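Local coordinates for protein insecticyanin A form (Manduca sexta, PDB 1Z24) that binds the blue bile pigment biliverdin IX gamma in a lipocalin barrel, contributing to the green camouflage colour of hornworms, at residues Gly25-Ile30 with Trp133-Ser138; Cys43-Tyr48 with Asn168-Ala173; Lys111-Asn116 with Glu147-Val152. One frame throughout, in Å; residues are numbered along the deposited sequence.

Contact 1: residues Gly25-Ile30 with Trp133-Ser138. With BLV (biliverdin IX gamma chromophore), chain B.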
# COMPACT_ATOMS: atom_id res chain seq x y z
N GLY A 25 12.31 -28.68 2.91
CA GLY A 25 11.65 -29.65 2.06
C GLY A 25 11.61 -29.24 0.59
O GLY A 25 12.24 -28.31 0.17
N ALA A 26 10.86 -29.97 -0.20
CA ALA A 26 10.73 -29.70 -1.62
C ALA A 26 9.42 -28.98 -1.92
O ALA A 26 8.29 -29.48 -1.78
CB ALA A 26 10.80 -31.04 -2.32
N TRP A 27 9.57 -27.76 -2.35
CA TRP A 27 8.36 -27.00 -2.63
C TRP A 27 8.09 -26.89 -4.10
O TRP A 27 8.98 -26.47 -4.85
CB TRP A 27 8.54 -25.56 -2.05
CG TRP A 27 8.53 -25.49 -0.55
CD1 TRP A 27 9.63 -25.39 0.28
CD2 TRP A 27 7.34 -25.52 0.29
NE1 TRP A 27 9.18 -25.37 1.59
CE2 TRP A 27 7.79 -25.41 1.64
CE3 TRP A 27 5.96 -25.63 0.05
CZ2 TRP A 27 6.92 -25.41 2.75
CZ3 TRP A 27 5.11 -25.67 1.18
CH2 TRP A 27 5.59 -25.59 2.48
N HIS A 28 6.86 -27.25 -4.50
CA HIS A 28 6.44 -27.17 -5.87
C HIS A 28 5.78 -25.83 -6.09
O HIS A 28 4.99 -25.35 -5.25
CB HIS A 28 5.40 -28.22 -6.24
CG HIS A 28 5.94 -29.58 -5.91
ND1 HIS A 28 5.97 -30.04 -4.62
CD2 HIS A 28 6.45 -30.55 -6.75
CE1 HIS A 28 6.51 -31.25 -4.69
NE2 HIS A 28 6.80 -31.60 -5.96
N GLU A 29 6.11 -25.20 -7.21
CA GLU A 29 5.52 -23.91 -7.51
C GLU A 29 4.21 -24.13 -8.24
O GLU A 29 4.21 -24.32 -9.42
CB GLU A 29 6.51 -23.13 -8.38
CG GLU A 29 5.85 -21.85 -8.91
CD GLU A 29 6.81 -21.14 -9.77
OE1 GLU A 29 7.74 -20.47 -9.31
OE2 GLU A 29 6.59 -21.38 -11.03
N ILE A 30 3.09 -24.15 -7.53
CA ILE A 30 1.80 -24.40 -8.12
C ILE A 30 1.47 -23.27 -9.02
O ILE A 30 0.92 -23.42 -10.09
CB ILE A 30 0.78 -24.48 -6.98
CG1 ILE A 30 1.06 -25.68 -6.11
CG2 ILE A 30 -0.62 -24.61 -7.53
CD1 ILE A 30 1.13 -26.94 -6.93
N TRP A 133 4.46 -16.40 -5.13
CA TRP A 133 4.45 -17.83 -5.46
C TRP A 133 3.60 -18.67 -4.54
O TRP A 133 3.68 -18.55 -3.31
CB TRP A 133 5.84 -18.43 -5.21
CG TRP A 133 6.93 -17.86 -6.01
CD1 TRP A 133 7.51 -18.43 -7.12
CD2 TRP A 133 7.63 -16.60 -5.72
NE1 TRP A 133 8.55 -17.56 -7.55
CE2 TRP A 133 8.63 -16.44 -6.75
CE3 TRP A 133 7.45 -15.60 -4.74
CZ2 TRP A 133 9.51 -15.29 -6.78
CZ3 TRP A 133 8.26 -14.48 -4.75
CH2 TRP A 133 9.30 -14.32 -5.75
N ILE A 134 2.81 -19.54 -5.14
CA ILE A 134 2.00 -20.42 -4.32
C ILE A 134 2.77 -21.71 -4.28
O ILE A 134 3.02 -22.37 -5.31
CB ILE A 134 0.60 -20.60 -4.82
CG1 ILE A 134 -0.13 -19.34 -4.48
CG2 ILE A 134 -0.06 -21.64 -3.98
CD1 ILE A 134 -1.15 -19.19 -5.60
N LEU A 135 3.23 -22.08 -3.10
CA LEU A 135 4.03 -23.27 -3.00
C LEU A 135 3.36 -24.39 -2.22
O LEU A 135 2.70 -24.16 -1.21
CB LEU A 135 5.35 -22.99 -2.22
CG LEU A 135 6.09 -21.77 -2.76
CD1 LEU A 135 7.26 -21.58 -1.83
CD2 LEU A 135 6.60 -22.16 -4.12
N SER A 136 3.58 -25.63 -2.68
CA SER A 136 3.00 -26.78 -2.03
C SER A 136 3.96 -27.94 -1.93
O SER A 136 4.78 -28.18 -2.82
CB SER A 136 1.81 -27.27 -2.86
OG SER A 136 1.40 -28.50 -2.31
N LYS A 137 3.83 -28.69 -0.86
CA LYS A 137 4.67 -29.87 -0.69
C LYS A 137 4.22 -31.05 -1.61
O LYS A 137 4.92 -32.01 -1.78
CB LYS A 137 4.97 -30.20 0.76
CG LYS A 137 6.13 -29.34 1.23
CD LYS A 137 6.51 -29.73 2.63
CE LYS A 137 7.55 -28.82 3.21
NZ LYS A 137 7.79 -29.12 4.61
N SER A 138 3.05 -30.95 -2.25
CA SER A 138 2.50 -31.94 -3.18
C SER A 138 2.56 -31.27 -4.52
O SER A 138 2.73 -30.06 -4.54
CB SER A 138 1.00 -32.13 -3.06
OG SER A 138 0.64 -32.89 -1.94
NA BLV B . 13.38 -15.50 -7.57
C1A BLV B . 13.78 -14.26 -7.95
C2A BLV B . 13.69 -13.27 -6.88
C3A BLV B . 13.22 -13.95 -5.80
C4A BLV B . 13.02 -15.34 -6.25
CMA BLV B . 12.84 -13.42 -4.37
OA BLV B . 14.19 -14.02 -9.06
CAA BLV B . 13.99 -11.84 -7.01
CBA BLV B . 12.79 -11.29 -7.72
CGA BLV B . 13.07 -9.84 -8.10
O1A BLV B . 12.59 -8.92 -7.48
O2A BLV B . 13.80 -9.61 -9.01
CHB BLV B . 12.50 -16.34 -5.42
NB BLV B . 12.56 -18.32 -6.85
C1B BLV B . 12.09 -17.62 -5.76
C2B BLV B . 11.16 -18.40 -5.00
C3B BLV B . 11.06 -19.57 -5.64
C4B BLV B . 11.94 -19.50 -6.82
CMB BLV B . 10.44 -17.98 -3.72
CAB BLV B . 10.20 -20.73 -5.25
CBB BLV B . 9.58 -21.34 -6.31
CHC BLV B . 12.13 -20.58 -7.70
NC BLV B . 13.60 -19.81 -9.46
C1C BLV B . 12.99 -20.78 -8.73
C2C BLV B . 13.34 -22.12 -9.23
C3C BLV B . 14.20 -22.03 -10.25
C4C BLV B . 14.37 -20.53 -10.41
CMC BLV B . 12.90 -23.36 -8.61
CAC BLV B . 14.89 -23.06 -11.16
CBC BLV B . 16.06 -22.77 -11.78
CHD BLV B . 15.14 -19.90 -11.45
ND BLV B . 15.96 -17.94 -10.18
C1D BLV B . 15.88 -18.74 -11.36
C2D BLV B . 16.73 -18.14 -12.43
C3D BLV B . 17.32 -17.01 -11.91
C4D BLV B . 16.83 -16.93 -10.54
CMD BLV B . 16.93 -18.63 -13.83
OD BLV B . 17.17 -16.05 -9.78
CAD BLV B . 18.25 -16.09 -12.59
CBD BLV B . 19.65 -16.40 -12.10
CGD BLV B . 20.69 -15.33 -12.61
O1D BLV B . 21.31 -15.54 -13.60
O2D BLV B . 20.85 -14.27 -12.03

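Contact 2: residues Cys43-Tyr48 with Asn168-Ala173. With BLV (biliverdin IX gamma chromophore), chain B.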
# COMPACT_ATOMS: atom_id res chain seq x y z
N CYS A 43 7.54 -27.51 -14.18
CA CYS A 43 7.89 -28.47 -13.19
C CYS A 43 8.87 -27.82 -12.24
O CYS A 43 9.84 -28.44 -11.84
CB CYS A 43 8.60 -29.65 -13.88
SG CYS A 43 8.88 -31.03 -12.78
N THR A 44 8.62 -26.55 -11.94
CA THR A 44 9.47 -25.78 -11.04
C THR A 44 9.38 -26.17 -9.57
O THR A 44 8.32 -26.12 -8.96
CB THR A 44 9.07 -24.33 -11.15
OG1 THR A 44 9.12 -24.07 -12.47
CG2 THR A 44 10.08 -23.41 -10.44
N ILE A 45 10.52 -26.55 -8.99
CA ILE A 45 10.54 -26.94 -7.61
C ILE A 45 11.75 -26.37 -6.89
O ILE A 45 12.88 -26.36 -7.38
CB ILE A 45 10.67 -28.44 -7.61
CG1 ILE A 45 9.63 -29.06 -8.53
CG2 ILE A 45 10.70 -29.01 -6.18
CD1 ILE A 45 9.75 -30.58 -8.58
N ALA A 46 11.53 -25.88 -5.71
CA ALA A 46 12.61 -25.33 -4.90
C ALA A 46 12.79 -26.27 -3.73
O ALA A 46 11.82 -26.52 -3.00
CB ALA A 46 12.27 -23.93 -4.38
N GLU A 47 13.99 -26.81 -3.53
CA GLU A 47 14.22 -27.72 -2.41
C GLU A 47 15.21 -27.14 -1.44
O GLU A 47 16.33 -26.83 -1.83
CB GLU A 47 14.82 -28.99 -2.89
CG GLU A 47 14.97 -30.08 -1.79
CD GLU A 47 15.76 -31.30 -2.30
OE1 GLU A 47 16.70 -31.79 -1.70
OE2 GLU A 47 15.34 -31.77 -3.47
N TYR A 48 14.76 -27.00 -0.18
CA TYR A 48 15.54 -26.44 0.88
C TYR A 48 15.85 -27.55 1.83
O TYR A 48 14.95 -28.27 2.21
CB TYR A 48 14.71 -25.37 1.67
CG TYR A 48 14.14 -24.24 0.77
CD1 TYR A 48 14.91 -23.72 -0.28
CD2 TYR A 48 12.84 -23.75 0.90
CE1 TYR A 48 14.43 -22.72 -1.12
CE2 TYR A 48 12.34 -22.73 0.09
CZ TYR A 48 13.15 -22.20 -0.92
OH TYR A 48 12.74 -21.17 -1.75
N ASN A 168 1.62 -23.56 -12.81
CA ASN A 168 2.78 -24.28 -13.33
C ASN A 168 2.35 -25.72 -13.76
O ASN A 168 1.22 -26.11 -13.60
CB ASN A 168 3.95 -24.38 -12.40
CG ASN A 168 5.20 -24.45 -13.23
OD1 ASN A 168 5.29 -25.16 -14.25
ND2 ASN A 168 6.16 -23.68 -12.82
N ASP A 169 3.23 -26.51 -14.30
CA ASP A 169 2.79 -27.81 -14.71
C ASP A 169 3.75 -28.83 -14.24
O ASP A 169 4.97 -28.69 -14.36
CB ASP A 169 2.58 -27.77 -16.26
CG ASP A 169 2.32 -29.07 -17.05
OD1 ASP A 169 2.50 -29.14 -18.25
OD2 ASP A 169 1.97 -30.12 -16.34
N PHE A 170 3.15 -29.85 -13.67
CA PHE A 170 3.87 -30.96 -13.12
C PHE A 170 3.54 -32.32 -13.77
O PHE A 170 3.70 -33.37 -13.15
CB PHE A 170 3.65 -31.02 -11.56
CG PHE A 170 4.28 -29.77 -10.96
CD1 PHE A 170 5.63 -29.75 -10.61
CD2 PHE A 170 3.51 -28.61 -10.83
CE1 PHE A 170 6.21 -28.58 -10.12
CE2 PHE A 170 4.07 -27.43 -10.32
CZ PHE A 170 5.42 -27.43 -9.98
N SER A 171 3.07 -32.34 -15.01
CA SER A 171 2.78 -33.61 -15.65
C SER A 171 4.10 -34.34 -15.89
O SER A 171 5.20 -33.73 -15.84
CB SER A 171 2.01 -33.38 -16.93
OG SER A 171 2.93 -32.86 -17.85
N GLU A 172 3.98 -35.65 -16.14
CA GLU A 172 5.19 -36.41 -16.34
C GLU A 172 5.97 -35.85 -17.50
O GLU A 172 7.20 -35.78 -17.52
CB GLU A 172 4.90 -37.90 -16.41
CG GLU A 172 5.52 -38.66 -15.22
CD GLU A 172 5.61 -40.17 -15.44
OE1 GLU A 172 5.79 -41.02 -14.53
OE2 GLU A 172 5.49 -40.47 -16.73
N ALA A 173 5.19 -35.40 -18.47
CA ALA A 173 5.75 -34.82 -19.67
C ALA A 173 6.54 -33.59 -19.34
O ALA A 173 7.69 -33.47 -19.73
CB ALA A 173 4.68 -34.49 -20.69
NA BLV B . 13.38 -15.50 -7.57
C1A BLV B . 13.78 -14.26 -7.95
C2A BLV B . 13.69 -13.27 -6.88
C3A BLV B . 13.22 -13.95 -5.80
C4A BLV B . 13.02 -15.34 -6.25
CMA BLV B . 12.84 -13.42 -4.37
OA BLV B . 14.19 -14.02 -9.06
CAA BLV B . 13.99 -11.84 -7.01
CBA BLV B . 12.79 -11.29 -7.72
CGA BLV B . 13.07 -9.84 -8.10
O1A BLV B . 12.59 -8.92 -7.48
O2A BLV B . 13.80 -9.61 -9.01
CHB BLV B . 12.50 -16.34 -5.42
NB BLV B . 12.56 -18.32 -6.85
C1B BLV B . 12.09 -17.62 -5.76
C2B BLV B . 11.16 -18.40 -5.00
C3B BLV B . 11.06 -19.57 -5.64
C4B BLV B . 11.94 -19.50 -6.82
CMB BLV B . 10.44 -17.98 -3.72
CAB BLV B . 10.20 -20.73 -5.25
CBB BLV B . 9.58 -21.34 -6.31
CHC BLV B . 12.13 -20.58 -7.70
NC BLV B . 13.60 -19.81 -9.46
C1C BLV B . 12.99 -20.78 -8.73
C2C BLV B . 13.34 -22.12 -9.23
C3C BLV B . 14.20 -22.03 -10.25
C4C BLV B . 14.37 -20.53 -10.41
CMC BLV B . 12.90 -23.36 -8.61
CAC BLV B . 14.89 -23.06 -11.16
CBC BLV B . 16.06 -22.77 -11.78
CHD BLV B . 15.14 -19.90 -11.45
ND BLV B . 15.96 -17.94 -10.18
C1D BLV B . 15.88 -18.74 -11.36
C2D BLV B . 16.73 -18.14 -12.43
C3D BLV B . 17.32 -17.01 -11.91
C4D BLV B . 16.83 -16.93 -10.54
CMD BLV B . 16.93 -18.63 -13.83
OD BLV B . 17.17 -16.05 -9.78
CAD BLV B . 18.25 -16.09 -12.59
CBD BLV B . 19.65 -16.40 -12.10
CGD BLV B . 20.69 -15.33 -12.61
O1D BLV B . 21.31 -15.54 -13.60
O2D BLV B . 20.85 -14.27 -12.03

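Contact 3: residues Lys111-Asn116 with Glu147-Val152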
# COMPACT_ATOMS: atom_id res chain seq x y z
N LYS A 111 3.64 -27.92 6.53
CA LYS A 111 3.48 -29.25 5.95
C LYS A 111 2.84 -29.24 4.59
O LYS A 111 3.02 -30.19 3.85
CB LYS A 111 2.46 -30.07 6.68
CG LYS A 111 2.69 -29.98 8.14
CD LYS A 111 3.80 -30.94 8.54
CE LYS A 111 3.92 -31.09 10.06
NZ LYS A 111 4.92 -30.18 10.68
N ASN A 112 2.07 -28.22 4.23
CA ASN A 112 1.45 -28.32 2.90
C ASN A 112 1.57 -27.14 1.95
O ASN A 112 1.65 -27.34 0.75
CB ASN A 112 -0.07 -28.31 3.10
CG ASN A 112 -0.43 -29.42 3.99
OD1 ASN A 112 -0.18 -30.56 3.66
ND2 ASN A 112 -0.91 -29.10 5.15
N TYR A 113 1.51 -25.92 2.46
CA TYR A 113 1.58 -24.78 1.57
C TYR A 113 2.35 -23.62 2.18
O TYR A 113 2.53 -23.52 3.42
CB TYR A 113 0.12 -24.26 1.24
CG TYR A 113 -0.41 -23.44 2.40
CD1 TYR A 113 -0.19 -22.05 2.50
CD2 TYR A 113 -1.11 -24.07 3.44
CE1 TYR A 113 -0.62 -21.33 3.62
CE2 TYR A 113 -1.56 -23.37 4.56
CZ TYR A 113 -1.30 -22.00 4.64
OH TYR A 113 -1.73 -21.32 5.73
N ALA A 114 2.76 -22.75 1.28
CA ALA A 114 3.45 -21.53 1.63
C ALA A 114 3.07 -20.47 0.62
O ALA A 114 2.91 -20.78 -0.56
CB ALA A 114 4.98 -21.58 1.69
N ILE A 115 2.94 -19.23 1.08
CA ILE A 115 2.66 -18.07 0.22
C ILE A 115 3.84 -17.13 0.41
O ILE A 115 4.03 -16.53 1.49
CB ILE A 115 1.31 -17.40 0.45
CG1 ILE A 115 0.21 -18.42 0.27
CG2 ILE A 115 1.09 -16.28 -0.55
CD1 ILE A 115 -1.08 -17.88 0.88
N ASN A 116 4.67 -17.05 -0.66
CA ASN A 116 5.89 -16.22 -0.70
C ASN A 116 5.71 -14.99 -1.56
O ASN A 116 4.91 -15.00 -2.49
CB ASN A 116 7.09 -17.06 -1.19
CG ASN A 116 7.64 -17.96 -0.09
OD1 ASN A 116 8.75 -18.45 -0.16
ND2 ASN A 116 6.87 -18.18 0.88
N GLU A 147 -8.69 -24.88 -0.50
CA GLU A 147 -9.57 -23.96 0.16
C GLU A 147 -8.82 -23.14 1.22
O GLU A 147 -9.08 -21.93 1.44
CB GLU A 147 -10.76 -24.71 0.76
CG GLU A 147 -11.98 -23.79 1.06
CD GLU A 147 -12.92 -24.27 2.19
OE1 GLU A 147 -13.96 -23.66 2.57
OE2 GLU A 147 -12.52 -25.40 2.75
N VAL A 148 -7.93 -23.80 1.91
CA VAL A 148 -7.17 -23.10 2.91
C VAL A 148 -6.39 -21.95 2.27
O VAL A 148 -6.51 -20.79 2.66
CB VAL A 148 -6.23 -24.05 3.59
CG1 VAL A 148 -5.26 -23.18 4.40
CG2 VAL A 148 -7.11 -24.83 4.62
N VAL A 149 -5.67 -22.30 1.23
CA VAL A 149 -4.87 -21.33 0.51
C VAL A 149 -5.70 -20.16 -0.01
O VAL A 149 -5.37 -18.99 0.11
CB VAL A 149 -4.21 -22.09 -0.67
CG1 VAL A 149 -3.62 -21.14 -1.69
CG2 VAL A 149 -3.09 -22.97 -0.15
N ASP A 150 -6.82 -20.48 -0.59
CA ASP A 150 -7.62 -19.42 -1.11
C ASP A 150 -8.12 -18.47 -0.06
O ASP A 150 -8.31 -17.29 -0.32
CB ASP A 150 -8.93 -19.96 -1.66
CG ASP A 150 -8.89 -20.68 -2.97
OD1 ASP A 150 -9.82 -21.44 -3.27
OD2 ASP A 150 -7.80 -20.44 -3.72
N ASN A 151 -8.38 -18.96 1.12
CA ASN A 151 -8.88 -18.06 2.13
C ASN A 151 -7.79 -17.21 2.73
O ASN A 151 -8.00 -16.06 3.11
CB ASN A 151 -9.51 -18.89 3.21
CG ASN A 151 -10.99 -19.07 2.93
OD1 ASN A 151 -11.82 -18.30 3.42
ND2 ASN A 151 -11.34 -20.09 2.12
N VAL A 152 -6.60 -17.78 2.81
CA VAL A 152 -5.47 -17.05 3.35
C VAL A 152 -5.10 -15.92 2.37
O VAL A 152 -4.92 -14.72 2.76
CB VAL A 152 -4.31 -18.02 3.66
CG1 VAL A 152 -3.01 -17.25 3.87
CG2 VAL A 152 -4.49 -18.73 4.99

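Contact 1: residues Gly25-Ile30 with Trp133-Ser138
K137 lies across the indole of W27 with its extended chain. CG stands over the six-membered ring, 3.8 Å from the centroid and 11° off the ring normal, a CH-pi contact, and CE stays above the same ring nearer the rim, 3.5 Å from W27 CZ2. The ammonium is thus carried past the ring, where NZ bonds the carbonyls of A24 and Y110. L135 crosses the indole at about a right angle and brings its CB to 3.5 Å from W27 CE3. A Gly-X-Trp at the start of the first barrel strand, with a basic side chain laid on the tryptophan, is the signature of lipocalins; G25 lets K137 CE pass close by its CA.

On the other side of the sheet, the H28 imidazole turns its edge to the S136 carbonyl. With CG beside the backbone N (chi1 -55°), ND1 reaches S136 O at 2.8 Å, almost in the ring plane. The same oxygen takes H28 N, also at 2.8 Å, from the opposite face of its carbonyl plane, so backbone and side chain of one residue grip one acceptor. S136 N returns a bond to H28 O, and I30 N bonds I134 O at 2.8 Å. S136 OG accepts from S138 N in an ST turn where the strand ends.

On the pocket side, OE1 of E29 faces the W133 edge near CD1, the carboxylate plane turned 38° from the ring, while OE2 bonds N168 ND2 and forms a salt bridge with K32. W133 lays a face against the pigment, CZ2 3.4 Å from CHB of biliverdin, and its NE1 bonds E38.

Strand 25-32 here pairs antiparallel with strand 127-136; strand 44-50 flanks the former and strand 113-122 the latter.

Contact 2: residues Cys43-Tyr48 with Asn168-Ala173
Weak polar bonds join C43 and T44 to N168 and D169. C43 N is shared between D169 O (2.8 Å) and N168 OD1 (3.3 Å), both bent, while N168 ND2 reaches T44 OG1 at 3.0 Å. The T44 and N168 side chains cross at about a right angle; the N168 amide serves C43 with OD1 and T44 with ND2. ND2 also bonds the carboxylate of E29. D169 OD2 accepts from S171 N in an Asx turn before helix 172-175.

Ring contacts come from F170. With CG beside the backbone N (chi1 -66°), the ring is swung back so that its edge faces T44 O, 3.3 Å from CZ. Its aliphatic neighbour is I45 CG1, 3.8 Å from CE1. C43 SG sits obliquely to the ring, 5.2 Å from the centroid, a sulfur-aromatic contact, and the F170 and H28 rings meet edge-to-face. Replacing F170 by an alanine is likely to open a gap beside I45 and the C43 sulfur and to leave the H28 ring without its aromatic mate.

T44 CG2 touches the pigment. The C43-C175 disulfide ties helix 172-175 to the corner leading into strand 44-50, which lies between strands 25-32 and 55-63.

Contact 3: residues Lys111-Asn116 with Glu147-Val152
Three valines of one helix, V148, V149 and V152, meet Y113 and I115 on the outer side of a barrel strand. Just before them, the carbonyl oxygen of E147 accepts hydrogen bonds from both the backbone N and the side-chain ND2 of N151, the two donors coming from opposite faces of its plane.

V148 comes first, its CG1 anti to the backbone N (chi1 168°) and 3.7 Å from Y113 CE2. The valine branch crosses the tyrosine at about a right angle and approaches the ring obliquely. V149 works nearer the root of the same side chain: CG2 lies 3.7 Å from Y113 CB, with the ring carbon CG equally near, and the two side chains slide past each other in opposite directions. The tyrosine stands over the backbone because its CG occupies the crowded position between N and the carbonyl carbon (chi1 78°).

D150 turns away, using its carboxylate for a salt bridge to K146. One turn after V148, V152 spreads its two branches over two partners. CG1 meets I115 CD1 at 3.6 Å, while CG2 lies 3.9 Å from Y113 OH. From CB outward, Y113 is touched by V149, then V148, then V152.

The axes of helix segment 147-152 and strand segment 113-116 lie 26° apart in direction and come within 9.7 Å, as the long helix of a lipocalin lies against its barrel. No hydrogen bond crosses between 111-116 and 147-152; branched aliphatic and aromatic surfaces do the joining, consistent with a seam here that rests on apolar burial rather than on directional bonds.

All three contacts reach one curled sheet, in which strands 44-50, 25-32, 127-136 and 113-122 are successive neighbours. Contact 1 is the middle one, its centre about 8 Å from that of contact 2 and about 10 Å from that of contact 3, and it touches both through strand-to-strand backbone bonds; contacts 2 and 3, with centres about 18 Å apart, do not meet. Along the chain, contact 1 crosses each of the others, whereas contact 3 is nested within the span of contact 2. Contact 1 thus closes the barrel between its first and last main strands, contact 2 joins the 168-173 segment to the corner before the second, and contact 3 seats the helix outside the pigment pocket.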